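Local coordinates for VgrG protein (Vibrio cholerae, PDB 4DTH), which probably cross-links host G-actin through its actin cross-linking domain, which binds ATP and magnesium ions, at residues T106-M111 against Y362-E367; T116-H121 against Q164-T169; H127-P132 against K148-A153; K182-S187 against A198-K203. One frame throughout, in Å; residues are numbered along the deposited sequence. Where two conformers were deposited one is given.

All four contacts fall within the actin cross-linking domain. Contacts 1 and 2 are both made by helix 101-124, and they meet where Thr366 OG1 bonds to Met168 N and Pro364 packs on Met168. Contact 3 adjoins contact 2 through a bond from His121 NE2 to Gln128 O, while contact 4 stands apart, on the opposite side of the chain's centre from contacts 2 and 3. Contacts 1, 3 and 4 are largely buried, and contact 2 is only partly so. Their chemistry differs: aliphatic packing in contact 1, a threonine hydroxyl and a water in contact 2, backbone pairing with histidine faces in contact 3, and an aromatic T-shaped pair in contact 4.

Contact 1 (T106-M111 against Y362-E367); sequences TRKQAM and YLPKTE
Lys108 passes across the backbone of Tyr362-Pro364, touching it with the aliphatic part of its side chain. Its CG comes 3.6 Å from Tyr362 O and 3.7 Å from Pro364 N, and further out its CE reaches 3.6 Å from Leu363 O. The chain leaves beside its own backbone N (chi1 -71°) and bends at chi3 (63°), which turns the ammonium toward Ser361 O and Glu105, its hydrogen-bond and salt-bridge partners. Lys365 also brings its amine close, NZ to Lys108 NZ at 3.4 Å; these are two donors with like charge, and the carboxylate of Glu105 probably offsets part of the repulsion. Here the irregular tail after strand 343-352 is laid across helix 101-124, which joins the last modelled residues of the actin cross-linking domain to a helix from its first third. Pro364 is the second large contributor: its CB sits 3.7 Å from Lys108 O, one flank of its ring against the helix backbone. Its CG points to Met111, where SD is 3.9 Å away and CB is also near. Met111 is extended beyond CG, its thioether lying obliquely across the proline. Ile27 and Asn29 of strand 24-30 also touch Pro364, and the side chain of Met111 is about 8 Å from the bound ATP.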
loop_
_atom_site.group_PDB
_atom_site.type_symbol
_atom_site.label_atom_id
_atom_site.label_comp_id
_atom_site.label_asym_id
_atom_site.label_seq_id
_atom_site.Cartn_x
_atom_site.Cartn_y
_atom_site.Cartn_z
ATOM N N THR A 106 -0.999 -19.529 -5.816
ATOM C CA THR A 106 -0.318 -20.068 -4.629
ATOM C C THR A 106 -0.499 -19.131 -3.426
ATOM O O THR A 106 -0.744 -19.621 -2.323
ATOM C CB THR A 106 1.148 -20.407 -4.915
ATOM O OG1 THR A 106 1.211 -21.217 -6.092
ATOM C CG2 THR A 106 1.810 -21.151 -3.762
ATOM N N ARG A 107 -0.443 -17.798 -3.644
ATOM C CA ARG A 107 -0.653 -16.830 -2.557
ATOM C C ARG A 107 -2.064 -16.947 -1.977
ATOM O O ARG A 107 -2.207 -17.003 -0.760
ATOM C CB ARG A 107 -0.381 -15.394 -3.028
ATOM C CG ARG A 107 1.101 -15.060 -3.088
ATOM C CD ARG A 107 1.409 -14.079 -4.226
ATOM N NE ARG A 107 2.820 -13.685 -4.186
ATOM C CZ ARG A 107 3.838 -14.448 -4.571
ATOM N NH1 ARG A 107 3.617 -15.647 -5.100
ATOM N NH2 ARG A 107 5.083 -14.015 -4.437
ATOM N N LYS A 108 -3.092 -17.030 -2.845
ATOM C CA LYS A 108 -4.491 -17.163 -2.421
ATOM C C LYS A 108 -4.690 -18.448 -1.628
ATOM O O LYS A 108 -5.283 -18.422 -0.550
ATOM C CB LYS A 108 -5.419 -17.150 -3.641
ATOM C CG LYS A 108 -5.535 -15.769 -4.318
ATOM C CD LYS A 108 -6.054 -15.894 -5.762
ATOM C CE LYS A 108 -7.458 -16.471 -5.831
ATOM N NZ LYS A 108 -7.949 -16.561 -7.233
ATOM N N GLN A 109 -4.172 -19.573 -2.162
ATOM C CA GLN A 109 -4.290 -20.883 -1.519
ATOM C C GLN A 109 -3.576 -20.931 -0.166
ATOM O O GLN A 109 -4.130 -21.479 0.803
ATOM C CB GLN A 109 -3.814 -21.993 -2.471
ATOM C CG GLN A 109 -4.820 -22.223 -3.602
ATOM C CD GLN A 109 -4.286 -23.105 -4.700
ATOM O OE1 GLN A 109 -3.501 -22.676 -5.551
ATOM N NE2 GLN A 109 -4.756 -24.338 -4.746
ATOM N N ALA A 110 -2.359 -20.334 -0.090
ATOM C CA ALA A 110 -1.581 -20.298 1.158
ATOM C C ALA A 110 -2.292 -19.465 2.227
ATOM O O ALA A 110 -2.281 -19.838 3.398
ATOM C CB ALA A 110 -0.191 -19.745 0.896
ATOM N N MET A 111 -2.938 -18.356 1.820
ATOM C CA MET A 111 -3.690 -17.522 2.765
ATOM C C MET A 111 -4.914 -18.254 3.286
ATOM O O MET A 111 -5.178 -18.206 4.491
ATOM C CB MET A 111 -4.085 -16.199 2.119
ATOM C CG MET A 111 -2.917 -15.249 1.999
ATOM S SD MET A 111 -3.455 -13.620 1.475
ATOM C CE MET A 111 -1.861 -12.771 1.412
ATOM N N TYR A 362 -7.316 -11.796 -8.000
ATOM C CA TYR A 362 -6.028 -11.832 -7.293
ATOM C C TYR A 362 -6.214 -12.038 -5.782
ATOM O O TYR A 362 -5.240 -12.278 -5.070
ATOM C CB TYR A 362 -5.256 -10.518 -7.539
ATOM C CG TYR A 362 -4.791 -10.352 -8.974
ATOM C CD1 TYR A 362 -3.565 -10.862 -9.392
ATOM C CD2 TYR A 362 -5.573 -9.678 -9.907
ATOM C CE1 TYR A 362 -3.136 -10.723 -10.712
ATOM C CE2 TYR A 362 -5.149 -9.523 -11.232
ATOM C CZ TYR A 362 -3.928 -10.047 -11.626
ATOM O OH TYR A 362 -3.499 -9.911 -12.924
ATOM N N LEU A 363 -7.457 -11.902 -5.294
ATOM C CA LEU A 363 -7.745 -11.957 -3.867
ATOM C C LEU A 363 -8.357 -13.281 -3.415
ATOM O O LEU A 363 -9.243 -13.812 -4.093
ATOM C CB LEU A 363 -8.646 -10.766 -3.459
ATOM C CG LEU A 363 -7.985 -9.381 -3.206
ATOM C CD1 LEU A 363 -7.035 -9.394 -2.002
ATOM C CD2 LEU A 363 -7.297 -8.827 -4.450
ATOM N N PRO A 364 -7.903 -13.823 -2.266
ATOM C CA PRO A 364 -8.505 -15.066 -1.760
ATOM C C PRO A 364 -9.910 -14.822 -1.227
ATOM O O PRO A 364 -10.202 -13.742 -0.698
ATOM C CB PRO A 364 -7.550 -15.503 -0.649
ATOM C CG PRO A 364 -6.916 -14.241 -0.171
ATOM C CD PRO A 364 -6.874 -13.296 -1.339
ATOM N N LYS A 365 -10.784 -15.821 -1.387
ATOM C CA LYS A 365 -12.178 -15.734 -0.949
ATOM C C LYS A 365 -12.470 -16.878 0.018
ATOM O O LYS A 365 -12.255 -18.029 -0.359
ATOM C CB LYS A 365 -13.144 -15.810 -2.170
ATOM C CG LYS A 365 -12.527 -15.467 -3.545
ATOM C CD LYS A 365 -12.157 -16.722 -4.395
ATOM C CE LYS A 365 -11.415 -16.373 -5.676
ATOM N NZ LYS A 365 -11.119 -17.584 -6.496
ATOM N N THR A 366 -12.967 -16.576 1.254
ATOM C CA THR A 366 -13.322 -17.625 2.227
ATOM C C THR A 366 -14.452 -18.490 1.624
ATOM O O THR A 366 -15.441 -17.953 1.130
ATOM C CB THR A 366 -13.778 -17.036 3.585
ATOM O OG1 THR A 366 -12.714 -16.315 4.188
ATOM C CG2 THR A 366 -14.256 -18.112 4.572
ATOM N N GLU A 367 -14.274 -19.808 1.676
ATOM C CA GLU A 367 -15.257 -20.761 1.177
ATOM C C GLU A 367 -16.399 -20.928 2.156
ATOM O O GLU A 367 -16.183 -21.166 3.345
#

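Contact 2 (T116-H121 against Q164-T169); sequences THFTTH and QTITMT. With SO4 (sulfate ion), chain H; SO4 (sulfate ion), chain I.
Thr119, a helix residue, accepts a hydrogen bond through its side chain from the backbone of an irregular loop: Ile166 N donates to Thr119 OG1 at 2.9 Å, nearly straight at 173°. The same hydroxyl is hydrogen-bonded to Ala115 O one turn back along the helix, so two bonds grip it. Its chi1 of -58° sets OG1 beside the backbone N and sends CG2 the other way, to within 3.5 Å of Gln164 O. A water bridges the backbones next to this bond, donating both to Thr119 O and to Gln164 O. The Ile166 and Thr119 side chains pass each other head to tail, and Ile166 meets Phe118 with its CG1 branch, 3.7 Å from Phe118 CB, while its CG2 approaches the phenyl ring obliquely. At the margins His117 ND1 and Thr169 OG1 each bind a sulfate, probably from the crystallisation liquor; the one at His117 is also held by Trp113 and Glu136. The loop between strands 150-153 and 173-180 is thus fastened to the C-terminal half of helix 101-124, with Leu34 of strand 34-38 touching both Phe118 and Ile166 and Ile151 of strand 150-153 packed on Phe118.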
loop_
_atom_site.group_PDB
_atom_site.type_symbol
_atom_site.label_atom_id
_atom_site.label_comp_id
_atom_site.label_asym_id
_atom_site.label_seq_id
_atom_site.Cartn_x
_atom_site.Cartn_y
_atom_site.Cartn_z
ATOM N N THR A 116 -7.463 -21.547 7.822
ATOM C CA THR A 116 -7.940 -22.802 8.416
ATOM C C THR A 116 -7.035 -23.240 9.569
ATOM O O THR A 116 -7.532 -23.733 10.579
ATOM C CB THR A 116 -8.143 -23.913 7.372
ATOM O OG1 THR A 116 -6.880 -24.453 6.961
ATOM C CG2 THR A 116 -8.968 -23.456 6.188
ATOM N N HIS A 117 -5.713 -23.036 9.424
ATOM C CA HIS A 117 -4.733 -23.360 10.467
ATOM C C HIS A 117 -4.991 -22.496 11.725
ATOM O O HIS A 117 -4.948 -23.015 12.849
ATOM C CB HIS A 117 -3.304 -23.174 9.917
ATOM C CG HIS A 117 -2.238 -23.418 10.932
ATOM N ND1 HIS A 117 -1.796 -24.696 11.222
ATOM C CD2 HIS A 117 -1.556 -22.533 11.694
ATOM C CE1 HIS A 117 -0.873 -24.550 12.161
ATOM N NE2 HIS A 117 -0.693 -23.267 12.473
ATOM N N PHE A 118 -5.292 -21.194 11.528
ATOM C CA PHE A 118 -5.626 -20.266 12.620
ATOM C C PHE A 118 -6.917 -20.702 13.322
ATOM O O PHE A 118 -7.008 -20.585 14.546
ATOM C CB PHE A 118 -5.777 -18.833 12.087
ATOM C CG PHE A 118 -4.528 -17.977 12.009
ATOM C CD1 PHE A 118 -3.653 -17.890 13.091
ATOM C CD2 PHE A 118 -4.302 -17.152 10.913
ATOM C CE1 PHE A 118 -2.542 -17.038 13.048
ATOM C CE2 PHE A 118 -3.186 -16.305 10.872
ATOM C CZ PHE A 118 -2.307 -16.268 11.932
ATOM N N THR A 119 -7.917 -21.186 12.544
ATOM C CA THR A 119 -9.205 -21.685 13.074
ATOM C C THR A 119 -8.940 -22.811 14.093
ATOM O O THR A 119 -9.519 -22.794 15.178
ATOM C CB THR A 119 -10.152 -22.094 11.925
ATOM O OG1 THR A 119 -10.360 -20.974 11.062
ATOM C CG2 THR A 119 -11.505 -22.622 12.431
ATOM N N THR A 120 -8.033 -23.755 13.765
ATOM C CA THR A 120 -7.666 -24.841 14.679
ATOM C C THR A 120 -6.871 -24.270 15.855
ATOM O O THR A 120 -7.119 -24.659 16.990
ATOM C CB THR A 120 -6.893 -25.937 13.910
ATOM O OG1 THR A 120 -7.756 -26.457 12.904
ATOM C CG2 THR A 120 -6.421 -27.080 14.806
ATOM N N HIS A 121 -5.944 -23.320 15.580
ATOM C CA HIS A 121 -5.091 -22.714 16.608
ATOM C C HIS A 121 -5.875 -22.054 17.735
ATOM O O HIS A 121 -5.571 -22.289 18.890
ATOM C CB HIS A 121 -4.092 -21.721 15.984
ATOM C CG HIS A 121 -3.080 -21.207 16.966
ATOM N ND1 HIS A 121 -1.918 -21.907 17.234
ATOM C CD2 HIS A 121 -3.095 -20.079 17.721
ATOM C CE1 HIS A 121 -1.251 -21.180 18.116
ATOM N NE2 HIS A 121 -1.920 -20.075 18.447
ATOM N N GLN A 164 -15.045 -19.500 16.357
ATOM C CA GLN A 164 -14.915 -18.747 15.108
ATOM C C GLN A 164 -14.161 -19.475 14.017
ATOM O O GLN A 164 -13.162 -20.149 14.283
ATOM C CB GLN A 164 -14.180 -17.403 15.322
ATOM C CG GLN A 164 -14.978 -16.354 16.066
ATOM C CD GLN A 164 -14.628 -16.319 17.531
ATOM O OE1 GLN A 164 -14.377 -17.352 18.175
ATOM N NE2 GLN A 164 -14.670 -15.123 18.102
ATOM N N THR A 165 -14.602 -19.255 12.777
ATOM C CA THR A 165 -13.874 -19.647 11.585
ATOM C C THR A 165 -13.145 -18.353 11.204
ATOM O O THR A 165 -13.761 -17.275 11.205
ATOM C CB THR A 165 -14.815 -20.140 10.477
ATOM O OG1 THR A 165 -15.448 -21.330 10.940
ATOM C CG2 THR A 165 -14.075 -20.440 9.165
ATOM N N ILE A 166 -11.839 -18.450 10.946
ATOM C CA ILE A 166 -11.027 -17.292 10.557
ATOM C C ILE A 166 -11.329 -16.996 9.100
ATOM O O ILE A 166 -11.229 -17.879 8.251
ATOM C CB ILE A 166 -9.525 -17.494 10.876
ATOM C CG1 ILE A 166 -9.318 -17.788 12.390
ATOM C CG2 ILE A 166 -8.678 -16.297 10.407
ATOM C CD1 ILE A 166 -10.074 -16.851 13.387
ATOM N N THR A 167 -11.777 -15.761 8.840
ATOM C CA THR A 167 -12.279 -15.348 7.541
ATOM C C THR A 167 -11.621 -14.115 6.948
ATOM O O THR A 167 -10.886 -13.396 7.614
ATOM C CB THR A 167 -13.820 -15.157 7.610
ATOM O OG1 THR A 167 -14.107 -14.142 8.580
ATOM C CG2 THR A 167 -14.579 -16.479 7.958
ATOM N N MET A 168 -11.920 -13.879 5.673
ATOM C CA MET A 168 -11.459 -12.712 4.917
ATOM C C MET A 168 -12.649 -12.149 4.143
ATOM O O MET A 168 -13.602 -12.888 3.864
ATOM C CB MET A 168 -10.258 -13.048 4.018
ATOM C CG MET A 168 -10.313 -14.409 3.408
ATOM S SD MET A 168 -8.737 -15.023 2.828
ATOM C CE MET A 168 -8.058 -15.765 4.311
ATOM N N THR A 169 -12.646 -10.831 3.870
ATOM C CA THR A 169 -13.771 -10.152 3.208
ATOM C C THR A 169 -13.280 -8.975 2.352
ATOM O O THR A 169 -12.243 -8.407 2.705
ATOM C CB THR A 169 -14.823 -9.772 4.280
ATOM O OG1 THR A 169 -16.093 -9.510 3.683
ATOM C CG2 THR A 169 -14.381 -8.624 5.194
HETATM S S SO4 H . -2.194 -27.977 9.149
HETATM O O1 SO4 H . -2.777 -29.131 9.826
HETATM O O2 SO4 H . -2.948 -26.752 9.500
HETATM O O3 SO4 H . -0.810 -27.819 9.590
HETATM O O4 SO4 H . -2.255 -28.188 7.686
HETATM S S SO4 I . -17.748 -6.374 2.635
HETATM O O1 SO4 I . -17.477 -5.711 1.349
HETATM O O2 SO4 I . -18.659 -7.500 2.412
HETATM O O3 SO4 I . -16.499 -6.887 3.200
HETATM O O4 SO4 I . -18.355 -5.407 3.565
HETATM O O HOH W 1 -12.029 -22.066 15.902
#

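Contact 3 (H127-P132 against K148-A153); sequences HQPLAP and KHVIAA
Ile151 is met by two successive loop residues, His127 and Gln128, an arrangement that fits a G1 beta bulge. His127 N donates to Ile151 O at 2.8 Å, bent to 132°, and Ile151 N donates to Gln128 O at 3.0 Å from well above the carbonyl plane. Two histidines flank these bonds, each with an aliphatic carbon over a ring face. Ala152 CB stands over the centre of the His127 imidazole, 3.5 Å from its centroid in a CH-pi contact. Pro129 CB makes a similar contact on His149, 3.8 Å from the centroid and offset toward the rim. His149 carries its ring between its backbone N and carbonyl carbon (chi1 80°), which brings NE2 up to the loop as acceptor for Leu130 N at 2.9 Å, the donor tilted 33° from the ring plane. A second shell fixes both rings. His149 ND1 bonds to Asn146 O, consistent with a proton on ND1 that leaves NE2 to accept; His127 is held from its two nitrogens by Tyr69 OH and Ser158 O. Gln128 O has a further partner in His121 NE2. On its other side, strand 150-153 pairs with strand 34-38 through Val150 with Ala37 and Ala152 with Val35, while Leu130 touches Ile144 of strand 140-144 and His117 and Phe118 of helix 101-124.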
loop_
_atom_site.group_PDB
_atom_site.type_symbol
_atom_site.label_atom_id
_atom_site.label_comp_id
_atom_site.label_asym_id
_atom_site.label_seq_id
_atom_site.Cartn_x
_atom_site.Cartn_y
_atom_site.Cartn_z
ATOM N N HIS A 127 -4.559 -18.089 22.894
ATOM C CA HIS A 127 -3.618 -17.250 23.666
ATOM C C HIS A 127 -2.187 -17.797 23.690
ATOM O O HIS A 127 -1.447 -17.564 24.642
ATOM C CB HIS A 127 -4.148 -16.922 25.072
ATOM C CG HIS A 127 -5.352 -16.033 25.070
ATOM N ND1 HIS A 127 -5.227 -14.657 25.129
ATOM C CD2 HIS A 127 -6.665 -16.354 25.068
ATOM C CE1 HIS A 127 -6.463 -14.183 25.139
ATOM N NE2 HIS A 127 -7.363 -15.165 25.114
ATOM N N GLN A 128 -1.806 -18.500 22.614
ATOM C CA GLN A 128 -0.454 -19.029 22.465
ATOM C C GLN A 128 0.144 -18.537 21.155
ATOM O O GLN A 128 -0.605 -18.275 20.195
ATOM C CB GLN A 128 -0.461 -20.560 22.449
ATOM C CG GLN A 128 -0.716 -21.180 23.797
ATOM C CD GLN A 128 -1.007 -22.622 23.574
ATOM O OE1 GLN A 128 -0.267 -23.369 22.964
ATOM N NE2 GLN A 128 -2.158 -23.019 23.948
ATOM N N PRO A 129 1.501 -18.459 21.060
ATOM C CA PRO A 129 2.077 -18.041 19.778
ATOM C C PRO A 129 1.862 -19.115 18.727
ATOM O O PRO A 129 1.709 -20.303 19.054
ATOM C CB PRO A 129 3.579 -17.911 20.067
ATOM C CG PRO A 129 3.827 -18.689 21.288
ATOM C CD PRO A 129 2.555 -18.764 22.064
ATOM N N LEU A 130 1.869 -18.695 17.463
ATOM C CA LEU A 130 1.821 -19.581 16.308
ATOM C C LEU A 130 3.173 -20.289 16.284
ATOM O O LEU A 130 4.192 -19.665 16.608
ATOM C CB LEU A 130 1.737 -18.726 15.030
ATOM C CG LEU A 130 0.499 -18.759 14.154
ATOM C CD1 LEU A 130 0.873 -18.380 12.730
ATOM C CD2 LEU A 130 -0.164 -20.130 14.117
ATOM N N ALA A 131 3.187 -21.583 15.939
ATOM C CA ALA A 131 4.426 -22.345 15.863
ATOM C C ALA A 131 4.866 -22.475 14.399
ATOM O O ALA A 131 4.012 -22.620 13.517
ATOM C CB ALA A 131 4.240 -23.731 16.470
ATOM N N PRO A 132 6.199 -22.447 14.139
ATOM C CA PRO A 132 6.664 -22.649 12.758
ATOM C C PRO A 132 6.478 -24.116 12.370
ATOM O O PRO A 132 7.089 -25.015 12.966
ATOM C CB PRO A 132 8.131 -22.214 12.781
ATOM C CG PRO A 132 8.524 -22.177 14.184
ATOM C CD PRO A 132 7.334 -22.285 15.075
ATOM N N LYS A 148 7.728 -13.502 20.373
ATOM C CA LYS A 148 7.098 -12.724 21.436
ATOM C C LYS A 148 5.734 -12.205 20.964
ATOM O O LYS A 148 5.546 -11.012 20.728
ATOM C CB LYS A 148 8.021 -11.585 21.916
ATOM C CG LYS A 148 8.272 -11.613 23.417
ATOM C CD LYS A 148 9.342 -10.610 23.840
ATOM C CE LYS A 148 9.397 -10.456 25.339
ATOM N NZ LYS A 148 8.378 -9.495 25.811
ATOM N N HIS A 149 4.794 -13.140 20.783
ATOM C CA HIS A 149 3.420 -12.863 20.367
ATOM C C HIS A 149 2.501 -13.969 20.850
ATOM O O HIS A 149 2.967 -15.051 21.215
ATOM C CB HIS A 149 3.306 -12.722 18.820
ATOM C CG HIS A 149 3.262 -14.034 18.084
ATOM N ND1 HIS A 149 4.419 -14.663 17.659
ATOM C CD2 HIS A 149 2.197 -14.806 17.749
ATOM C CE1 HIS A 149 4.028 -15.787 17.079
ATOM N NE2 HIS A 149 2.698 -15.915 17.108
ATOM N N VAL A 150 1.192 -13.703 20.836
ATOM C CA VAL A 150 0.154 -14.701 21.091
ATOM C C VAL A 150 -0.971 -14.466 20.092
ATOM O O VAL A 150 -1.196 -13.327 19.665
ATOM C CB VAL A 150 -0.381 -14.791 22.557
ATOM C CG1 VAL A 150 0.701 -15.241 23.530
ATOM C CG2 VAL A 150 -1.039 -13.490 23.023
ATOM N N ILE A 151 -1.676 -15.536 19.732
ATOM C CA ILE A 151 -2.841 -15.460 18.847
ATOM C C ILE A 151 -4.042 -15.792 19.722
ATOM O O ILE A 151 -4.026 -16.814 20.418
ATOM C CB ILE A 151 -2.717 -16.447 17.642
ATOM C CG1 ILE A 151 -1.481 -16.135 16.758
ATOM C CG2 ILE A 151 -4.034 -16.496 16.816
ATOM C CD1 ILE A 151 -1.507 -14.742 16.014
ATOM N N ALA A 152 -5.089 -14.962 19.664
ATOM C CA ALA A 152 -6.294 -15.181 20.458
ATOM C C ALA A 152 -7.557 -14.933 19.660
ATOM O O ALA A 152 -7.608 -14.014 18.845
ATOM C CB ALA A 152 -6.281 -14.318 21.706
ATOM N N ALA A 153 -8.584 -15.752 19.909
ATOM C CA ALA A 153 -9.884 -15.668 19.244
ATOM C C ALA A 153 -10.600 -14.367 19.544
ATOM O O ALA A 153 -10.431 -13.796 20.628
ATOM C CB ALA A 153 -10.753 -16.819 19.699
#

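Contact 4 (K182-S187 against A198-K203)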
loop_
_atom_site.group_PDB
_atom_site.type_symbol
_atom_site.label_atom_id
_atom_site.label_comp_id
_atom_site.label_asym_id
_atom_site.label_seq_id
_atom_site.Cartn_x
_atom_site.Cartn_y
_atom_site.Cartn_z
ATOM N N LYS A 182 7.436 5.190 -16.909
ATOM C CA LYS A 182 7.361 5.663 -18.292
ATOM C C LYS A 182 6.078 5.215 -19.021
ATOM O O LYS A 182 5.761 5.742 -20.090
ATOM C CB LYS A 182 8.629 5.281 -19.075
ATOM C CG LYS A 182 8.768 3.792 -19.362
ATOM C CD LYS A 182 9.954 3.512 -20.263
ATOM C CE LYS A 182 9.957 2.067 -20.671
ATOM N NZ LYS A 182 11.232 1.661 -21.310
ATOM N N GLY A 183 5.361 4.259 -18.443
ATOM C CA GLY A 183 4.133 3.746 -19.043
ATOM C C GLY A 183 2.876 4.504 -18.676
ATOM O O GLY A 183 1.877 4.414 -19.394
ATOM N N PHE A 184 2.892 5.225 -17.539
ATOM C CA PHE A 184 1.705 5.948 -17.068
ATOM C C PHE A 184 1.314 7.084 -18.015
ATOM O O PHE A 184 2.020 8.083 -18.113
ATOM C CB PHE A 184 1.875 6.450 -15.629
ATOM C CG PHE A 184 0.561 6.568 -14.892
ATOM C CD1 PHE A 184 -0.362 7.551 -15.232
ATOM C CD2 PHE A 184 0.257 5.710 -13.839
ATOM C CE1 PHE A 184 -1.582 7.651 -14.556
ATOM C CE2 PHE A 184 -0.962 5.810 -13.168
ATOM C CZ PHE A 184 -1.870 6.783 -13.523
ATOM N N GLY A 185 0.176 6.896 -18.674
ATOM C CA GLY A 185 -0.364 7.819 -19.667
ATOM C C GLY A 185 -0.321 7.246 -21.072
ATOM O O GLY A 185 -0.943 7.801 -21.981
ATOM N N THR A 186 0.411 6.120 -21.267
ATOM C CA THR A 186 0.524 5.486 -22.593
ATOM C C THR A 186 -0.670 4.586 -22.933
ATOM O O THR A 186 -0.843 4.237 -24.104
ATOM C CB THR A 186 1.861 4.742 -22.776
ATOM O OG1 THR A 186 1.877 3.585 -21.933
ATOM C CG2 THR A 186 3.086 5.629 -22.536
ATOM N N SER A 187 -1.468 4.166 -21.911
ATOM C CA SER A 187 -2.647 3.287 -22.060
ATOM C C SER A 187 -2.304 1.961 -22.792
ATOM O O SER A 187 -3.192 1.327 -23.367
ATOM C CB SER A 187 -3.774 4.009 -22.811
ATOM O OG SER A 187 -3.867 5.398 -22.533
ATOM N N ALA A 198 -8.214 6.281 -12.816
ATOM C CA ALA A 198 -8.308 6.915 -11.490
ATOM C C ALA A 198 -8.964 8.296 -11.673
ATOM O O ALA A 198 -8.619 9.001 -12.628
ATOM C CB ALA A 198 -6.928 7.067 -10.869
ATOM N N PRO A 199 -9.978 8.649 -10.849
ATOM C CA PRO A 199 -10.688 9.933 -11.064
ATOM C C PRO A 199 -9.795 11.167 -11.022
ATOM O O PRO A 199 -10.052 12.137 -11.738
ATOM C CB PRO A 199 -11.730 9.964 -9.943
ATOM C CG PRO A 199 -11.866 8.564 -9.490
ATOM C CD PRO A 199 -10.541 7.903 -9.707
ATOM N N TRP A 200 -8.728 11.113 -10.205
ATOM C CA TRP A 200 -7.783 12.221 -10.068
ATOM C C TRP A 200 -6.883 12.409 -11.279
ATOM O O TRP A 200 -6.323 13.489 -11.438
ATOM C CB TRP A 200 -6.947 12.073 -8.789
ATOM C CG TRP A 200 -6.209 10.770 -8.669
ATOM C CD1 TRP A 200 -6.597 9.674 -7.957
ATOM C CD2 TRP A 200 -4.945 10.441 -9.263
ATOM N NE1 TRP A 200 -5.657 8.676 -8.075
ATOM C CE2 TRP A 200 -4.636 9.116 -8.878
ATOM C CE3 TRP A 200 -4.040 11.134 -10.088
ATOM C CZ2 TRP A 200 -3.465 8.467 -9.299
ATOM C CZ3 TRP A 200 -2.884 10.491 -10.504
ATOM C CH2 TRP A 200 -2.607 9.173 -10.115
ATOM N N TYR A 201 -6.691 11.356 -12.100
ATOM C CA TYR A 201 -5.821 11.468 -13.268
ATOM C C TYR A 201 -6.504 12.203 -14.407
ATOM O O TYR A 201 -7.559 11.770 -14.879
ATOM C CB TYR A 201 -5.285 10.103 -13.730
ATOM C CG TYR A 201 -4.355 10.209 -14.921
ATOM C CD1 TYR A 201 -3.122 10.851 -14.817
ATOM C CD2 TYR A 201 -4.715 9.685 -16.158
ATOM C CE1 TYR A 201 -2.264 10.953 -15.913
ATOM C CE2 TYR A 201 -3.859 9.766 -17.255
ATOM C CZ TYR A 201 -2.636 10.403 -17.129
ATOM O OH TYR A 201 -1.812 10.507 -18.219
ATOM N N GLN A 202 -5.893 13.308 -14.851
ATOM C CA GLN A 202 -6.447 14.146 -15.917
ATOM C C GLN A 202 -5.676 13.969 -17.208
ATOM O O GLN A 202 -4.692 14.668 -17.464
ATOM C CB GLN A 202 -6.513 15.612 -15.471
ATOM C CG GLN A 202 -7.276 15.788 -14.163
ATOM C CD GLN A 202 -7.500 17.240 -13.843
ATOM O OE1 GLN A 202 -8.010 18.001 -14.665
ATOM N NE2 GLN A 202 -7.167 17.642 -12.628
ATOM N N LYS A 203 -6.113 13.002 -18.021
ATOM C CA LYS A 203 -5.446 12.709 -19.279
ATOM C C LYS A 203 -5.358 13.902 -20.254
ATOM O O LYS A 203 -4.411 13.966 -21.041
ATOM C CB LYS A 203 -6.051 11.477 -19.929
ATOM C CG LYS A 203 -5.228 10.972 -21.087
ATOM C CD LYS A 203 -4.947 9.484 -20.959
ATOM C CE LYS A 203 -4.594 8.890 -22.300
ATOM N NZ LYS A 203 -5.680 9.017 -23.303
HETATM O O HOH W 2 0.771 10.453 -17.552
#
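Phe184 drives its ring edge into the face of Tyr201 in a T-shaped pair, with planes at 78° and ring centroids 5.0 Å apart. The touching atom is Phe184 CE1, poised over the centre of the phenol and 3.6 Å from Tyr201 CD1. Each ring swings away from its own backbone N, at chi1 -152° for Phe184 and -179° for Tyr201, which carries the two rings in between the segments, where they pass head to tail. Further round the phenyl, Phe184 CZ meets Trp200 CH2 obliquely at 4.2 Å. The phenol end continues to Gly185, whose CA is 3.4 Å from Tyr201 OH, and a water receives the proton of Tyr201 OH while donating to Phe184 O. Two tight turns bracket helix 190-196: a type II turn from Gly183 to Thr186, with Gly185 in its third position, and a type I turn from Ala198 to Tyr201. In the first, Gly183 O takes bonds from both Thr186 N and Thr186 OG1, the latter 2.7 Å long. Lys203, exposed, reaches across with its chain bent at chi2 and chi4, to lay CE 3.6 Å from Ser187 OG; that hydroxyl is bonded to Glu196, which also receives Gly185 N. Tyr230 and Phe350 meet the Phe184 ring as well, and the Trp200 indole donates through NE1 to Ile277 O.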